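Local coordinates for protein proline iminopeptidase (Streptomyces halstedii, PDB 3WMR) that acts as an amidohydrolase on polyketide substrates, which it meets through a hydrophobic tunnel, and possibly releases N-terminal proline from peptides, at residues K24-V27 and Y32-W35; R196-R201 and H265-P270; A72-V77 and Y310-V315; L178-E181 and D187-E190. All blocks are in the same frame, centred on the assembly; numbering follows the deposited sequence.

Interaction 1 (K24-V27 and Y32-W35); sequences KGTV and YRTW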
loop_
_atom_site.group_PDB
_atom_site.type_symbol
_atom_site.label_atom_id
_atom_site.label_comp_id
_atom_site.label_asym_id
_atom_site.label_seq_id
_atom_site.Cartn_x
_atom_site.Cartn_y
_atom_site.Cartn_z
ATOM N N LYS A 24 -0.524 -19.915 8.261
ATOM C CA LYS A 24 -0.654 -18.612 8.911
ATOM C C LYS A 24 -0.151 -18.668 10.345
ATOM O O LYS A 24 -0.092 -19.733 10.948
ATOM C CB LYS A 24 -2.100 -18.136 8.891
ATOM C CG LYS A 24 -3.042 -18.967 9.747
ATOM C CD LYS A 24 -4.435 -18.359 9.812
ATOM C CE LYS A 24 -5.068 -18.277 8.432
ATOM N NZ LYS A 24 -6.536 -18.029 8.479
ATOM N N GLY A 25 0.189 -17.512 10.894
ATOM C CA GLY A 25 0.715 -17.434 12.248
ATOM C C GLY A 25 1.491 -16.155 12.426
ATOM O O GLY A 25 1.233 -15.168 11.731
ATOM N N THR A 26 2.433 -16.165 13.363
ATOM C CA THR A 26 3.334 -15.036 13.546
ATOM C C THR A 26 4.775 -15.495 13.518
ATOM O O THR A 26 5.067 -16.675 13.680
ATOM C CB THR A 26 3.091 -14.284 14.876
ATOM O OG1 THR A 26 3.389 -15.139 15.989
ATOM C CG2 THR A 26 1.654 -13.793 14.965
ATOM N N VAL A 27 5.672 -14.544 13.308
ATOM C CA VAL A 27 7.096 -14.782 13.455
ATOM C C VAL A 27 7.622 -13.750 14.451
ATOM O O VAL A 27 7.074 -12.650 14.544
ATOM C CB VAL A 27 7.835 -14.710 12.094
ATOM C CG1 VAL A 27 7.217 -15.697 11.107
ATOM C CG2 VAL A 27 7.813 -13.301 11.510
ATOM N N TYR A 32 8.775 -8.221 19.469
ATOM C CA TYR A 32 7.356 -8.234 19.068
ATOM C C TYR A 32 7.065 -9.353 18.077
ATOM O O TYR A 32 7.962 -10.117 17.733
ATOM C CB TYR A 32 6.964 -6.874 18.470
ATOM C CG TYR A 32 7.494 -5.688 19.253
ATOM C CD1 TYR A 32 6.931 -5.329 20.478
ATOM C CD2 TYR A 32 8.558 -4.930 18.770
ATOM C CE1 TYR A 32 7.415 -4.254 21.200
ATOM C CE2 TYR A 32 9.042 -3.843 19.483
ATOM C CZ TYR A 32 8.470 -3.511 20.694
ATOM O OH TYR A 32 8.959 -2.430 21.407
ATOM N N ARG A 33 5.811 -9.440 17.630
ATOM C CA ARG A 33 5.360 -10.457 16.676
ATOM C C ARG A 33 4.839 -9.814 15.381
ATOM O O ARG A 33 4.151 -8.788 15.429
ATOM C CB ARG A 33 4.227 -11.287 17.284
ATOM C CG ARG A 33 4.489 -11.840 18.681
ATOM C CD ARG A 33 5.585 -12.892 18.706
ATOM N NE ARG A 33 5.270 -14.026 17.840
ATOM C CZ ARG A 33 6.060 -15.080 17.660
ATOM N NH1 ARG A 33 7.218 -15.171 18.302
ATOM N NH2 ARG A 33 5.688 -16.049 16.833
ATOM N N THR A 34 5.148 -10.433 14.240
ATOM C CA THR A 34 4.600 -10.031 12.937
ATOM C C THR A 34 3.712 -11.146 12.413
ATOM O O THR A 34 4.172 -12.274 12.268
ATOM C CB THR A 34 5.714 -9.788 11.898
ATOM O OG1 THR A 34 6.569 -8.733 12.340
ATOM C CG2 THR A 34 5.130 -9.425 10.531
ATOM N N TRP A 35 2.459 -10.824 12.101
ATOM C CA TRP A 35 1.488 -11.802 11.604
ATOM C C TRP A 35 1.520 -11.916 10.086
ATOM O O TRP A 35 1.571 -10.903 9.378
ATOM C CB TRP A 35 0.071 -11.419 12.030
ATOM C CG TRP A 35 -0.964 -12.453 11.675
ATOM C CD1 TRP A 35 -1.384 -13.505 12.459
ATOM C CD2 TRP A 35 -1.701 -12.550 10.448
ATOM N NE1 TRP A 35 -2.328 -14.249 11.786
ATOM C CE2 TRP A 35 -2.548 -13.680 10.556
ATOM C CE3 TRP A 35 -1.730 -11.795 9.269
ATOM C CZ2 TRP A 35 -3.410 -14.072 9.524
ATOM C CZ3 TRP A 35 -2.584 -12.181 8.250
ATOM C CH2 TRP A 35 -3.414 -13.319 8.382
#

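Interaction 2 (R196-R201 and H265-P270); sequences RAFYDR and HDEATP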
loop_
_atom_site.group_PDB
_atom_site.type_symbol
_atom_site.label_atom_id
_atom_site.label_comp_id
_atom_site.label_asym_id
_atom_site.label_seq_id
_atom_site.Cartn_x
_atom_site.Cartn_y
_atom_site.Cartn_z
ATOM N N ARG A 196 -16.217 11.190 1.849
ATOM C CA ARG A 196 -16.778 10.147 0.979
ATOM C C ARG A 196 -16.979 10.596 -0.455
ATOM O O ARG A 196 -16.811 9.812 -1.379
ATOM C CB ARG A 196 -18.102 9.638 1.548
ATOM C CG ARG A 196 -17.900 8.724 2.739
ATOM C CD ARG A 196 -17.753 7.299 2.265
ATOM N NE ARG A 196 -18.992 6.937 1.593
ATOM C CZ ARG A 196 -19.104 6.063 0.604
ATOM N NH1 ARG A 196 -18.048 5.422 0.144
ATOM N NH2 ARG A 196 -20.294 5.841 0.075
ATOM N N ALA A 197 -17.338 11.854 -0.650
ATOM C CA ALA A 197 -17.331 12.402 -1.989
ATOM C C ALA A 197 -15.938 12.260 -2.648
ATOM O O ALA A 197 -15.856 12.096 -3.858
ATOM C CB ALA A 197 -17.783 13.859 -1.975
ATOM N N PHE A 198 -14.852 12.314 -1.867
ATOM C CA PHE A 198 -13.493 12.121 -2.435
ATOM C C PHE A 198 -13.228 10.633 -2.622
ATOM O O PHE A 198 -12.790 10.216 -3.683
ATOM C CB PHE A 198 -12.400 12.762 -1.542
ATOM C CG PHE A 198 -10.988 12.622 -2.080
ATOM C CD1 PHE A 198 -10.254 11.450 -1.888
ATOM C CD2 PHE A 198 -10.372 13.687 -2.733
ATOM C CE1 PHE A 198 -8.950 11.341 -2.361
ATOM C CE2 PHE A 198 -9.073 13.581 -3.208
ATOM C CZ PHE A 198 -8.361 12.416 -3.010
ATOM N N TYR A 199 -13.515 9.830 -1.600
ATOM C CA TYR A 199 -13.194 8.403 -1.645
ATOM C C TYR A 199 -13.954 7.730 -2.785
ATOM O O TYR A 199 -13.381 6.930 -3.527
ATOM C CB TYR A 199 -13.487 7.698 -0.308
ATOM C CG TYR A 199 -12.364 7.763 0.745
ATOM C CD1 TYR A 199 -11.741 8.960 1.063
ATOM C CD2 TYR A 199 -11.983 6.627 1.449
ATOM C CE1 TYR A 199 -10.719 9.015 2.026
ATOM C CE2 TYR A 199 -10.992 6.669 2.428
ATOM C CZ TYR A 199 -10.363 7.863 2.709
ATOM O OH TYR A 199 -9.398 7.881 3.678
ATOM N N ASP A 200 -15.231 8.079 -2.938
ATOM C CA ASP A 200 -16.065 7.497 -3.990
ATOM C C ASP A 200 -15.505 7.771 -5.384
ATOM O O ASP A 200 -15.821 7.042 -6.307
ATOM C CB ASP A 200 -17.512 8.015 -3.924
ATOM C CG ASP A 200 -18.222 7.655 -2.627
ATOM O OD1 ASP A 200 -17.762 6.764 -1.887
ATOM O OD2 ASP A 200 -19.273 8.267 -2.338
ATOM N N ARG A 201 -14.669 8.802 -5.555
ATOM C CA ARG A 201 -14.088 9.057 -6.877
ATOM C C ARG A 201 -12.719 8.429 -7.050
ATOM O O ARG A 201 -12.400 7.885 -8.127
ATOM C CB ARG A 201 -13.944 10.550 -7.144
ATOM C CG ARG A 201 -15.253 11.301 -7.252
ATOM C CD ARG A 201 -14.976 12.758 -7.574
ATOM N NE ARG A 201 -16.191 13.575 -7.619
ATOM C CZ ARG A 201 -16.212 14.852 -7.975
ATOM N NH1 ARG A 201 -15.089 15.477 -8.317
ATOM N NH2 ARG A 201 -17.355 15.518 -7.971
ATOM N N HIS A 265 -8.534 6.850 -12.319
ATOM C CA HIS A 265 -9.169 7.751 -11.345
ATOM C C HIS A 265 -8.451 7.792 -9.975
ATOM O O HIS A 265 -8.968 8.350 -9.016
ATOM C CB HIS A 265 -10.630 7.320 -11.161
ATOM C CG HIS A 265 -11.386 7.221 -12.450
ATOM N ND1 HIS A 265 -11.875 6.025 -12.939
ATOM C CD2 HIS A 265 -11.714 8.164 -13.366
ATOM C CE1 HIS A 265 -12.483 6.240 -14.093
ATOM N NE2 HIS A 265 -12.398 7.528 -14.376
ATOM N N ASP A 266 -7.253 7.213 -9.909
ATOM C CA ASP A 266 -6.508 7.041 -8.669
ATOM C C ASP A 266 -6.126 8.385 -8.038
ATOM O O ASP A 266 -5.702 9.309 -8.732
ATOM C CB ASP A 266 -5.238 6.236 -8.981
ATOM C CG ASP A 266 -4.654 5.499 -7.777
ATOM O OD1 ASP A 266 -4.769 5.951 -6.601
ATOM O OD2 ASP A 266 -4.011 4.454 -8.052
ATOM N N GLU A 267 -6.293 8.487 -6.723
ATOM C CA GLU A 267 -5.633 9.558 -5.937
ATOM C C GLU A 267 -4.109 9.567 -6.158
ATOM O O GLU A 267 -3.465 10.628 -6.074
ATOM C CB GLU A 267 -5.954 9.421 -4.449
ATOM C CG GLU A 267 -5.789 8.033 -3.860
ATOM C CD GLU A 267 -5.988 8.001 -2.368
ATOM O OE1 GLU A 267 -6.527 8.973 -1.807
ATOM O OE2 GLU A 267 -5.600 6.994 -1.750
ATOM N N ALA A 268 -3.540 8.387 -6.414
ATOM C CA ALA A 268 -2.156 8.271 -6.862
ATOM C C ALA A 268 -2.130 8.613 -8.347
ATOM O O ALA A 268 -2.205 7.720 -9.213
ATOM C CB ALA A 268 -1.614 6.874 -6.589
ATOM N N THR A 269 -2.084 9.914 -8.630
ATOM C CA THR A 269 -2.283 10.426 -9.983
ATOM C C THR A 269 -1.051 10.201 -10.830
ATOM O O THR A 269 0.022 9.916 -10.284
ATOM C CB THR A 269 -2.559 11.945 -10.010
ATOM O OG1 THR A 269 -1.435 12.644 -9.444
ATOM C CG2 THR A 269 -3.857 12.300 -9.272
ATOM N N PRO A 270 -1.195 10.337 -12.164
ATOM C CA PRO A 270 -0.036 10.263 -13.047
ATOM C C PRO A 270 1.121 11.147 -12.595
ATOM O O PRO A 270 2.277 10.726 -12.676
ATOM C CB PRO A 270 -0.600 10.708 -14.385
ATOM C CG PRO A 270 -1.978 10.135 -14.368
ATOM C CD PRO A 270 -2.452 10.313 -12.944
#

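Interaction 3 (A72-V77 and Y310-V315); sequences AGWPVV and YLESLV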
loop_
_atom_site.group_PDB
_atom_site.type_symbol
_atom_site.label_atom_id
_atom_site.label_comp_id
_atom_site.label_asym_id
_atom_site.label_seq_id
_atom_site.Cartn_x
_atom_site.Cartn_y
_atom_site.Cartn_z
ATOM N N ALA A 72 -2.427 -19.256 -10.987
ATOM C CA ALA A 72 -1.404 -19.398 -12.027
ATOM C C ALA A 72 -0.059 -19.860 -11.467
ATOM O O ALA A 72 0.973 -19.724 -12.132
ATOM C CB ALA A 72 -1.241 -18.079 -12.784
ATOM N N GLY A 73 -0.072 -20.412 -10.257
ATOM C CA GLY A 73 1.124 -20.994 -9.646
ATOM C C GLY A 73 1.946 -20.092 -8.724
ATOM O O GLY A 73 2.949 -20.531 -8.175
ATOM N N TRP A 74 1.532 -18.848 -8.539
ATOM C CA TRP A 74 2.290 -17.911 -7.701
ATOM C C TRP A 74 1.888 -18.033 -6.237
ATOM O O TRP A 74 0.723 -17.789 -5.905
ATOM C CB TRP A 74 2.074 -16.474 -8.189
ATOM C CG TRP A 74 2.576 -16.315 -9.550
ATOM C CD1 TRP A 74 1.873 -16.494 -10.707
ATOM C CD2 TRP A 74 3.918 -16.005 -9.934
ATOM N NE1 TRP A 74 2.693 -16.319 -11.784
ATOM C CE2 TRP A 74 3.955 -16.008 -11.340
ATOM C CE3 TRP A 74 5.095 -15.725 -9.217
ATOM C CZ2 TRP A 74 5.118 -15.736 -12.064
ATOM C CZ3 TRP A 74 6.269 -15.453 -9.942
ATOM C CH2 TRP A 74 6.263 -15.456 -11.356
ATOM N N PRO A 75 2.842 -18.407 -5.360
ATOM C CA PRO A 75 2.599 -18.275 -3.926
ATOM C C PRO A 75 2.427 -16.816 -3.546
ATOM O O PRO A 75 3.135 -15.944 -4.080
ATOM C CB PRO A 75 3.884 -18.824 -3.272
ATOM C CG PRO A 75 4.749 -19.337 -4.365
ATOM C CD PRO A 75 4.259 -18.720 -5.643
ATOM N N VAL A 76 1.489 -16.546 -2.641
ATOM C CA VAL A 76 1.204 -15.190 -2.223
ATOM C C VAL A 76 1.303 -15.061 -0.695
ATOM O O VAL A 76 0.653 -15.820 0.045
ATOM C CB VAL A 76 -0.174 -14.741 -2.733
ATOM C CG1 VAL A 76 -0.496 -13.337 -2.260
ATOM C CG2 VAL A 76 -0.226 -14.794 -4.258
ATOM N N VAL A 77 2.125 -14.110 -0.242
ATOM C CA VAL A 77 2.332 -13.842 1.170
ATOM C C VAL A 77 1.685 -12.518 1.559
ATOM O O VAL A 77 2.158 -11.439 1.147
ATOM C CB VAL A 77 3.830 -13.811 1.537
ATOM C CG1 VAL A 77 4.016 -13.535 3.025
ATOM C CG2 VAL A 77 4.504 -15.126 1.139
ATOM N N TYR A 310 3.057 -9.429 -16.088
ATOM C CA TYR A 310 4.303 -8.912 -15.523
ATOM C C TYR A 310 5.072 -10.045 -14.827
ATOM O O TYR A 310 6.278 -10.234 -15.062
ATOM C CB TYR A 310 4.019 -7.770 -14.526
ATOM C CG TYR A 310 5.205 -7.465 -13.643
ATOM C CD1 TYR A 310 6.273 -6.705 -14.124
ATOM C CD2 TYR A 310 5.296 -7.987 -12.360
ATOM C CE1 TYR A 310 7.388 -6.451 -13.343
ATOM C CE2 TYR A 310 6.406 -7.741 -11.573
ATOM C CZ TYR A 310 7.456 -6.972 -12.068
ATOM O OH TYR A 310 8.569 -6.714 -11.275
ATOM N N LEU A 311 4.384 -10.799 -13.968
ATOM C CA LEU A 311 5.048 -11.848 -13.183
ATOM C C LEU A 311 5.714 -12.927 -14.067
ATOM O O LEU A 311 6.809 -13.397 -13.754
ATOM C CB LEU A 311 4.078 -12.489 -12.159
ATOM C CG LEU A 311 3.651 -11.627 -10.958
ATOM C CD1 LEU A 311 2.538 -12.314 -10.195
ATOM C CD2 LEU A 311 4.813 -11.339 -10.015
ATOM N N GLU A 312 5.075 -13.297 -15.174
ATOM C CA GLU A 312 5.626 -14.309 -16.079
ATOM C C GLU A 312 6.927 -13.853 -16.762
ATOM O O GLU A 312 7.779 -14.683 -17.051
ATOM C CB GLU A 312 4.595 -14.755 -17.124
ATOM C CG GLU A 312 3.483 -15.638 -16.565
ATOM C CD GLU A 312 3.963 -17.006 -16.104
ATOM O OE1 GLU A 312 4.680 -17.683 -16.872
ATOM O OE2 GLU A 312 3.620 -17.406 -14.967
ATOM N N SER A 313 7.097 -12.551 -16.980
ATOM C CA SER A 313 8.349 -12.033 -17.554
ATOM C C SER A 313 9.547 -12.269 -16.634
ATOM O O SER A 313 10.677 -12.178 -17.083
ATOM C CB SER A 313 8.236 -10.534 -17.922
ATOM O OG SER A 313 8.354 -9.675 -16.793
ATOM N N LEU A 314 9.296 -12.585 -15.362
ATOM C CA LEU A 314 10.349 -12.799 -14.368
ATOM C C LEU A 314 10.749 -14.259 -14.151
ATOM O O LEU A 314 11.589 -14.509 -13.306
ATOM C CB LEU A 314 9.913 -12.242 -13.008
ATOM C CG LEU A 314 9.411 -10.813 -12.967
ATOM C CD1 LEU A 314 8.920 -10.512 -11.564
ATOM C CD2 LEU A 314 10.523 -9.861 -13.392
ATOM N N VAL A 315 10.138 -15.209 -14.871
ATOM C CA VAL A 315 10.413 -16.649 -14.694
ATOM C C VAL A 315 10.593 -17.355 -16.041
ATOM O O VAL A 315 10.687 -16.682 -17.078
ATOM C CB VAL A 315 9.273 -17.385 -13.933
ATOM C CG1 VAL A 315 9.248 -16.990 -12.463
ATOM C CG2 VAL A 315 7.932 -17.103 -14.580
#

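Interaction 4 (L178-E181 and D187-E190); sequences LKHE and DTEE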
loop_
_atom_site.group_PDB
_atom_site.type_symbol
_atom_site.label_atom_id
_atom_site.label_comp_id
_atom_site.label_asym_id
_atom_site.label_seq_id
_atom_site.Cartn_x
_atom_site.Cartn_y
_atom_site.Cartn_z
ATOM N N LEU A 178 -12.660 21.761 4.639
ATOM C CA LEU A 178 -11.794 22.811 5.180
ATOM C C LEU A 178 -12.141 23.162 6.632
ATOM O O LEU A 178 -11.251 23.263 7.481
ATOM C CB LEU A 178 -11.868 24.073 4.292
ATOM C CG LEU A 178 -11.088 25.328 4.743
ATOM C CD1 LEU A 178 -9.618 25.033 4.990
ATOM C CD2 LEU A 178 -11.219 26.461 3.731
ATOM N N LYS A 179 -13.434 23.335 6.905
ATOM C CA LYS A 179 -13.918 23.741 8.231
ATOM C C LYS A 179 -13.441 22.755 9.303
ATOM O O LYS A 179 -12.765 23.151 10.259
ATOM C CB LYS A 179 -15.462 23.825 8.239
ATOM C CG LYS A 179 -16.035 25.064 7.542
ATOM C CD LYS A 179 -17.552 24.949 7.342
ATOM C CE LYS A 179 -18.173 26.214 6.746
ATOM N NZ LYS A 179 -18.790 27.111 7.767
ATOM N N HIS A 180 -13.763 21.476 9.102
ATOM C CA HIS A 180 -13.435 20.423 10.067
ATOM C C HIS A 180 -11.945 20.098 10.158
ATOM O O HIS A 180 -11.454 19.743 11.218
ATOM C CB HIS A 180 -14.232 19.160 9.757
ATOM C CG HIS A 180 -15.705 19.334 9.945
ATOM N ND1 HIS A 180 -16.266 19.597 11.176
ATOM C CD2 HIS A 180 -16.727 19.332 9.057
ATOM C CE1 HIS A 180 -17.574 19.727 11.043
ATOM N NE2 HIS A 180 -17.880 19.570 9.768
ATOM N N GLU A 181 -11.230 20.195 9.051
ATOM C CA GLU A 181 -9.772 20.037 9.094
ATOM C C GLU A 181 -9.142 21.156 9.927
ATOM O O GLU A 181 -8.297 20.899 10.785
ATOM C CB GLU A 181 -9.185 19.966 7.685
ATOM C CG GLU A 181 -9.499 18.626 7.009
ATOM C CD GLU A 181 -9.386 18.656 5.494
ATOM O OE1 GLU A 181 -8.957 19.685 4.934
ATOM O OE2 GLU A 181 -9.765 17.644 4.846
ATOM N N ASP A 187 -13.385 13.757 12.907
ATOM C CA ASP A 187 -14.142 12.568 13.319
ATOM C C ASP A 187 -15.666 12.744 13.205
ATOM O O ASP A 187 -16.404 11.775 13.359
ATOM C CB ASP A 187 -13.747 12.104 14.728
ATOM C CG ASP A 187 -13.930 13.174 15.779
ATOM O OD1 ASP A 187 -14.538 14.228 15.494
ATOM O OD2 ASP A 187 -13.450 12.953 16.909
ATOM N N THR A 188 -16.143 13.956 12.916
ATOM C CA THR A 188 -17.587 14.189 12.818
ATOM C C THR A 188 -18.211 13.501 11.625
ATOM O O THR A 188 -17.535 13.175 10.650
ATOM C CB THR A 188 -17.958 15.670 12.687
ATOM O OG1 THR A 188 -17.350 16.212 11.507
ATOM C CG2 THR A 188 -17.542 16.457 13.934
ATOM N N GLU A 189 -19.524 13.312 11.720
ATOM C CA GLU A 189 -20.328 12.686 10.667
ATOM C C GLU A 189 -20.261 13.472 9.367
ATOM O O GLU A 189 -20.125 12.910 8.275
ATOM C CB GLU A 189 -21.798 12.614 11.122
ATOM C CG GLU A 189 -22.713 11.843 10.185
ATOM C CD GLU A 189 -22.605 10.344 10.375
ATOM O OE1 GLU A 189 -21.553 9.885 10.876
ATOM O OE2 GLU A 189 -23.575 9.627 10.037
ATOM N N GLU A 190 -20.386 14.781 9.506
ATOM C CA GLU A 190 -20.413 15.689 8.377
ATOM C C GLU A 190 -19.080 15.727 7.599
ATOM O O GLU A 190 -19.073 15.817 6.374
ATOM C CB GLU A 190 -20.763 17.077 8.886
ATOM C CG GLU A 190 -21.071 18.066 7.796
ATOM C CD GLU A 190 -21.453 19.403 8.366
ATOM O OE1 GLU A 190 -20.552 20.153 8.825
ATOM O OE2 GLU A 190 -22.667 19.688 8.358
#

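Interaction 1 (K24-V27 and Y32-W35)
Three torsions bring Thr-26 and Arg-33 together: Thr-26 holds OG1 between its backbone N and carbonyl carbon (chi1 65°), while the Arg-33 chain folds at chi2 and chi3 (-67° and -59°) and so swings its guanidinium back over the neighbouring strand. The group grips one oxygen side-on. Arg-33 NH2 donates to Thr-26 OG1 at 2.6 Å and Arg-33 NE to the same OG1 at 2.9 Å, with the oxygen lying in the guanidinium plane. One face of that group rests over the carbonyl carbon of Val-27, 3.8 Å from Arg-33 CZ.

Strands 23-29 and 32-39 form an antiparallel beta hairpin. Val-27 and Thr-34 form a hydrogen-bonded pair: Val-27 N reaches Thr-34 O at 2.9 Å, and Thr-34 N reaches Val-27 O at 3.0 Å. Thr-26 and Trp-35 make the next, non-hydrogen-bonded pair, where Thr-26 CG2 sits at the edge of the indole, 3.9 Å from Trp-35 CD1. Over a face of this indole lies Gly-25 O, 3.2 Å from Trp-35 CD1. Glycine suits position 25 because any side chain would be jammed against the preceding carbonyl oxygen at these backbone angles.

On the face of the sheet shared by Val-27 and Thr-34, valine packs on helix 100-113 and Thr-34 OG1 bonds Glu-106 of that helix. A branched apolar residue thus fills the buried side, while on the other face a neutral hydroxyl oxygen serves a cation; both N-H groups draw on it, and they would probably polarise it and hold the long arginine chain in its folded shape.

Interaction 2 (R196-R201 and H265-P270)
The Phe-198 ring turns its edge to the carboxylate of Glu-267: Glu-267 OE1 lies near the ring plane, 3.4 Å from Phe-198 CE1. The two side chains cross at about a right angle, and ring and carboxylate planes stand 56° apart, so the flat groups do not stack. Phe-198 CG lies opposite its own backbone N (chi1 -179°), which carries the ring out from helix 189-202 until it reaches the loop that follows strand 258-263. There it also meets Glu-267 CB, 4.1 Å from Phe-198 CZ. Phe-236 and His-202 meet the same ring, and Met-162 and Leu-165 of helix 155-166 touch it, a largely apolar and aromatic setting that suits phenylalanine. With an alanine at this position, Glu-267 would probably lose the ring edge beside OE1, and a gap would open between the helix and the loop.

A second touch comes from the backbone: His-265 CB approaches Arg-201 O at 3.6 Å.

The loop belongs to the predicted active site of this alpha/beta hydrolase. Asp-266, a predicted active-site residue, points away from the helix; its OD1 takes Ala-268 N at 2.7 Å in an Asx turn, met from above the carboxylate plane, and also bonds ND1 of the predicted catalytic His-293. The Glu-267 side chain comes within about 3 Å of that of His-293 at their nearest atoms.

Glu-267 OE1 is buried with no hydrogen-bonding partner in the model, and OE2 lies close to the carboxylate of Glu-235. The slightly positive C-H edge of Phe-198 is therefore probably a mild electrostatic complement to OE1, much weaker than a true hydrogen bond.

Interaction 3 (A72-V77 and Y310-V315)
Trp-74 and Leu-311 join two parts of the alpha/beta hydrolase core: the turn that leads into strand 76-80 of the central sheet, and the end of the last helix, 300-312, which packs against that sheet.

The apolar contacts centre on the indole. Leu-311 CB makes a CH-pi contact over one face, 3.7 Å from the centroid of the six-membered ring, while Leu-311 CD1 lies 3.9 Å from Trp-74 CD2. Val-315 CG1, from the chain terminus, meets Trp-74 CH2 at 3.5 Å. A broad flat ring can touch helix and terminus at once, and Val-49, Pro-47 and Ile-308 also border it. Cutting the indole back to an alanine would probably open a gap under Leu-311 and take away the surface on which Val-315 CG1 rests.

Polar atoms approach the indole too. Leu-311 O comes to 3.2 Å from Trp-74 CH2. At the rim Glu-312, its chain bent at chi2 (-67°), brings OE2 to 3.5 Å from Trp-74 NE1. The stronger partner of that carboxylate is Lys-46, through a salt bridge.

The chain closes in a type I beta turn from Glu-312 to Val-315, which places the terminal valine by the indole. Serine suits the bend because its short hydroxyl can bond Arg-284 and still fold back on the helix: Ser-313 OG donates to Tyr-310 O at 2.8 Å, in the carbonyl plane and on a lone pair.

Interaction 4 (L178-E181 and D187-E190)
Two consecutive helices joined by a short turn, 171-183 and 189-202, are tied at the surface by His-180 meeting Thr-188 and Glu-190. These helices follow strand 143-149 and precede strand 258-263 of the core sheet, a place consistent with the helical cap of S33-family alpha/beta hydrolases.

Two different sides of one imidazole are used. At its edge, His-180 NE2 donates to Glu-190 OE1 at 2.9 Å with a nearly straight N-H...O angle of 165°; the nitrogen meets the anti side of the carboxylate oxygen, and that oxygen stays close to the imidazole plane. Ring and carboxylate planes are nevertheless turned 56° apart. Glu-190 reaches this far because CG is anti to its backbone N (chi1 -169°) and the chain runs extended beyond it, a reach that suits the long glutamate chain. Over one ring face, Thr-188 OG1 stands 3.5 Å above the plane, near its centre, with His-180 CE1 and ND1 both 3.6 Å away.

The hydroxyl of Thr-188 has work of its own. Threonine is a common N-cap residue, and here it starts helix 189-202: OG1 bonds Thr-185 O in the turn and, weakly, the backbone N of Tyr-191. Histidine suits its place because it has two ring nitrogens pointing in different directions, so it can reach the new helix and the turn together. The nearby Glu-190 may raise the proton affinity of the imidazole somewhat. With NE2 spent on the glutamate, the other nitrogen, His-180 ND1, is hydrogen-bonded to Thr-185 OG1.

Interactions 1 and 3 both reach the core sheet: strands 32-39 and 76-80 are neighbours in it, and the two contacts come within about 7 Å at their nearest atoms, although their centres are 24 Å apart. Interactions 2 and 4 share helix 189-202, interaction 4 at its start and interaction 2 further along, with centres about 19 Å apart. Interaction 2 alone holds a predicted catalytic residue, Asp-266, and its Glu-267 side chain lies about 6 Å from that of the predicted nucleophile Ser-126. The other three lie away from the annotated sites. Interactions 3 and 4, with centres 43 Å apart, stand on opposite sides of the chain's centre.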